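Local structure of mitogen-activated protein kinase, putative (Map kinase-like protein) (3PG1) at residues Thr288-Pro291 / Val292-Asp295; Arg308-Thr311 / Glu312-Leu315. The protein probably acts as an ATP-dependent serine/threonine protein kinase of the MAP kinase family in the parasite Leishmania major. All blocks are in the same frame, centred on the assembly; numbering follows the deposited sequence.

Overall arrangement
Both contacts are N-terminal helix caps in the helical C-terminal lobe of the kinase domain, on the same side of the chain's centre. Contact 1 (288-291 with 292-295) comes first along the chain and starts helix 291-300; contact 2 (308-311 with 312-315) follows and starts the next helix, 311-315. Their centres lie about 16 Å apart and the nearest atoms about 7 Å, without touching. Helix 291-300 joins them: contact 1 forms its first turn, while its Leu296, Lys299 and Met300 pack against Ile309 of contact 2. Helix 214-229 borders both, through Met224 and Phe228 at contact 1 and Met217 at contact 2, so the two capped starts belong to helices packed together in one lobe.

Contact 1: Thr288-Pro291 / Val292-Asp295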
loop_
_atom_site.group_PDB
_atom_site.type_symbol
_atom_site.label_atom_id
_atom_site.label_comp_id
_atom_site.label_asym_id
_atom_site.label_seq_id
_atom_site.Cartn_x
_atom_site.Cartn_y
_atom_site.Cartn_z
ATOM N N THR A 288 20.914 -2.289 -16.299
ATOM C CA THR A 288 21.243 -3.620 -15.773
ATOM C C THR A 288 20.094 -4.630 -15.966
ATOM O O THR A 288 20.263 -5.794 -15.611
ATOM C CB THR A 288 21.742 -3.526 -14.330
ATOM O OG1 THR A 288 20.659 -3.072 -13.501
ATOM C CG2 THR A 288 22.982 -2.596 -14.187
ATOM N N ALA A 289 18.944 -4.208 -16.538
ATOM C CA ALA A 289 17.848 -5.162 -16.788
ATOM C C ALA A 289 18.097 -5.899 -18.097
ATOM O O ALA A 289 18.403 -5.251 -19.104
ATOM C CB ALA A 289 16.502 -4.431 -16.853
ATOM N N ASP A 290 17.957 -7.239 -18.095
ATOM C CA ASP A 290 18.080 -8.031 -19.314
ATOM C C ASP A 290 16.863 -7.788 -20.266
ATOM O O ASP A 290 15.897 -7.157 -19.831
ATOM C CB ASP A 290 18.390 -9.526 -19.032
ATOM C CG ASP A 290 17.282 -10.451 -18.555
ATOM O OD1 ASP A 290 16.089 -10.134 -18.780
ATOM O OD2 ASP A 290 17.605 -11.537 -18.055
ATOM N N PRO A 291 16.889 -8.238 -21.550
ATOM C CA PRO A 291 15.759 -7.928 -22.463
ATOM C C PRO A 291 14.360 -8.367 -22.052
ATOM O O PRO A 291 13.395 -7.668 -22.341
ATOM C CB PRO A 291 16.194 -8.545 -23.798
ATOM C CG PRO A 291 17.746 -8.517 -23.722
ATOM C CD PRO A 291 18.000 -8.908 -22.280
ATOM N N VAL A 292 14.254 -9.481 -21.356
ATOM C CA VAL A 292 12.970 -10.035 -20.901
ATOM C C VAL A 292 12.397 -9.147 -19.784
ATOM O O VAL A 292 11.207 -8.830 -19.783
ATOM C CB VAL A 292 13.087 -11.516 -20.468
ATOM C CG1 VAL A 292 11.719 -12.071 -20.101
ATOM C CG2 VAL A 292 13.740 -12.370 -21.582
ATOM N N ALA A 293 13.258 -8.757 -18.852
ATOM C CA ALA A 293 12.926 -7.832 -17.761
ATOM C C ALA A 293 12.496 -6.461 -18.325
ATOM O O ALA A 293 11.506 -5.874 -17.855
ATOM C CB ALA A 293 14.137 -7.673 -16.850
ATOM N N LEU A 294 13.233 -5.950 -19.350
ATOM C CA LEU A 294 12.903 -4.654 -19.956
ATOM C C LEU A 294 11.543 -4.661 -20.631
ATOM O O LEU A 294 10.846 -3.660 -20.570
ATOM C CB LEU A 294 13.946 -4.212 -20.989
ATOM C CG LEU A 294 15.229 -3.635 -20.440
ATOM C CD1 LEU A 294 16.243 -3.472 -21.577
ATOM C CD2 LEU A 294 14.968 -2.313 -19.712
ATOM N N ASP A 295 11.238 -5.755 -21.343
ATOM C CA ASP A 295 9.987 -5.982 -22.042
ATOM C C ASP A 295 8.828 -5.879 -21.040
ATOM O O ASP A 295 7.860 -5.178 -21.304
ATOM C CB ASP A 295 9.990 -7.349 -22.735
ATOM C CG ASP A 295 8.713 -7.564 -23.521
ATOM O OD1 ASP A 295 8.559 -6.921 -24.588
ATOM O OD2 ASP A 295 7.806 -8.253 -23.000
#
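The carboxylate oxygen OD1 of Asp290 receives two backbone N-H groups from the start of the helix. The stronger bond comes from Ala293 N, 3.1 Å from Asp290 OD1, and is almost straight, with an N-H...O angle of 171°. The second, from Val292 N at 3.2 Å to the same Asp290 OD1, is weak because it bends to 125°. This is an N-cap: the acid stands just before helix 291-300, and its negative charge probably also interacts favourably with the positive end of the helix dipole. Its chi1 of 77° puts CG between the backbone N and the carbonyl carbon, which brings OD1 back to the amides at the open end of the helix, although the CB itself points away.

The main chain takes over from the cap directly. Leu294 N donates to Asp290 O over 3.0 Å, and Asp295 N to Pro291 O over 3.1 Å. Pro291, with no N-H of its own, fits the first helical position, where no amide donor is required.

On the inner face the methyl of Ala289 meets two side chains of the helix, its CB lying 4.0 Å from Ala293 CB and 3.9 Å from Leu294 CD2. The other branch of that leucine, CD1, lies 3.7 Å from Ala289 O.

Around this turn, Phe228 of helix 214-229 covers Ala289 and Ala293, Met224 also reaches Ala293, and Trp282 and Thr283 of helix 282-285 lie against Leu294.

Contact 2: Arg308-Thr311 / Glu312-Leu315; sequences RIST and EQAL
A serine N-cap opens helix 311-315 in the C-terminal lobe of the protein kinase fold, and the residue before it packs on the same turn. The capping bond runs from Gln313 N to Ser310 OG, long at 3.3 Å but fairly straight at 163°. Ser310 carries OG between its backbone N and carbonyl carbon (chi1 65°), which turns the hydroxyl oxygen to the N-H three residues ahead. Two main-chain bonds continue the turn: Ala314 N donates to Ser310 O at 3.0 Å, and Leu315 N to Thr311 O at 2.9 Å.

Ile309 supplies the apolar part of the contact. Its side chain crosses that of Gln313 at about a right angle, with Ile309 CG1 3.6 Å from Gln313 CB, while its terminal methyl rests against the backbone of the next residue, Ile309 CD1 lying 3.6 Å from Ala314 N, with Ala314 CB farther off at 4.3 Å. Leu296 of helix 291-300 touches both Ile309 and Ala314, so this small apolar patch ties the two successive helices together.

Two of the polar ends have partners beyond the segments: Thr311 OG1 is hydrogen-bonded to His148 ND1 of helix 133-152, and Glu312 OE2 forms a salt bridge with Arg316. At the far end of the turn, Leu315 CG lies beyond the carbonyl oxygen of the residue four before it, 3.3 Å from Thr311 O.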
loop_
_atom_site.group_PDB
_atom_site.type_symbol
_atom_site.label_atom_id
_atom_site.label_comp_id
_atom_site.label_asym_id
_atom_site.label_seq_id
_atom_site.Cartn_x
_atom_site.Cartn_y
_atom_site.Cartn_z
ATOM N N ARG A 308 -2.075 -0.826 -20.610
ATOM C CA ARG A 308 -1.186 -1.247 -19.509
ATOM C C ARG A 308 -1.444 -2.715 -19.117
ATOM O O ARG A 308 -2.603 -3.175 -18.997
ATOM C CB ARG A 308 -1.284 -0.284 -18.314
ATOM C CG ARG A 308 -0.081 -0.406 -17.320
ATOM C CD ARG A 308 -0.199 0.617 -16.173
ATOM N NE ARG A 308 -0.317 1.986 -16.736
ATOM C CZ ARG A 308 -1.086 2.962 -16.243
ATOM N NH1 ARG A 308 -1.758 2.779 -15.113
ATOM N NH2 ARG A 308 -1.126 4.151 -16.839
ATOM N N ILE A 309 -0.362 -3.452 -18.951
ATOM C CA ILE A 309 -0.452 -4.900 -18.696
ATOM C C ILE A 309 -1.193 -5.171 -17.364
ATOM O O ILE A 309 -0.969 -4.467 -16.400
ATOM C CB ILE A 309 0.941 -5.583 -18.774
ATOM C CG1 ILE A 309 0.831 -7.147 -18.812
ATOM C CG2 ILE A 309 1.860 -5.128 -17.581
ATOM C CD1 ILE A 309 2.210 -7.874 -19.125
ATOM N N SER A 310 -2.115 -6.141 -17.346
ATOM C CA SER A 310 -2.871 -6.491 -16.149
ATOM C C SER A 310 -1.994 -7.316 -15.188
ATOM O O SER A 310 -0.945 -7.814 -15.604
ATOM C CB SER A 310 -4.121 -7.283 -16.534
ATOM O OG SER A 310 -3.726 -8.524 -17.111
ATOM N N THR A 311 -2.393 -7.456 -13.902
ATOM C CA THR A 311 -1.576 -8.288 -12.976
ATOM C C THR A 311 -1.463 -9.707 -13.455
ATOM O O THR A 311 -0.378 -10.299 -13.352
ATOM C CB THR A 311 -2.131 -8.379 -11.540
ATOM O OG1 THR A 311 -3.466 -8.844 -11.632
ATOM C CG2 THR A 311 -2.066 -7.111 -10.811
ATOM N N GLU A 312 -2.578 -10.283 -13.953
ATOM C CA GLU A 312 -2.481 -11.664 -14.399
ATOM C C GLU A 312 -1.517 -11.808 -15.579
ATOM O O GLU A 312 -0.684 -12.704 -15.573
ATOM C CB GLU A 312 -3.864 -12.297 -14.699
ATOM C CG GLU A 312 -3.710 -13.670 -15.323
ATOM C CD GLU A 312 -4.943 -14.490 -15.670
ATOM O OE1 GLU A 312 -6.042 -13.921 -15.843
ATOM O OE2 GLU A 312 -4.749 -15.693 -15.938
ATOM N N GLN A 313 -1.616 -10.939 -16.572
ATOM C CA GLN A 313 -0.715 -11.049 -17.731
ATOM C C GLN A 313 0.775 -10.772 -17.351
ATOM O O GLN A 313 1.682 -11.368 -17.944
ATOM C CB GLN A 313 -1.185 -10.131 -18.878
ATOM C CG GLN A 313 -2.497 -10.602 -19.571
ATOM C CD GLN A 313 -2.198 -11.614 -20.669
ATOM O OE1 GLN A 313 -1.104 -11.632 -21.245
ATOM N NE2 GLN A 313 -3.134 -12.522 -20.969
ATOM N N ALA A 314 1.008 -9.901 -16.356
ATOM C CA ALA A 314 2.386 -9.592 -15.881
ATOM C C ALA A 314 2.904 -10.859 -15.182
ATOM O O ALA A 314 4.013 -11.278 -15.434
ATOM C CB ALA A 314 2.336 -8.459 -14.872
ATOM N N LEU A 315 2.088 -11.464 -14.307
ATOM C CA LEU A 315 2.448 -12.728 -13.613
ATOM C C LEU A 315 2.733 -13.867 -14.601
ATOM O O LEU A 315 3.663 -14.648 -14.368
ATOM C CB LEU A 315 1.393 -13.135 -12.586
ATOM C CG LEU A 315 1.409 -12.230 -11.288
ATOM C CD1 LEU A 315 0.095 -12.323 -10.542
ATOM C CD2 LEU A 315 2.580 -12.611 -10.349
#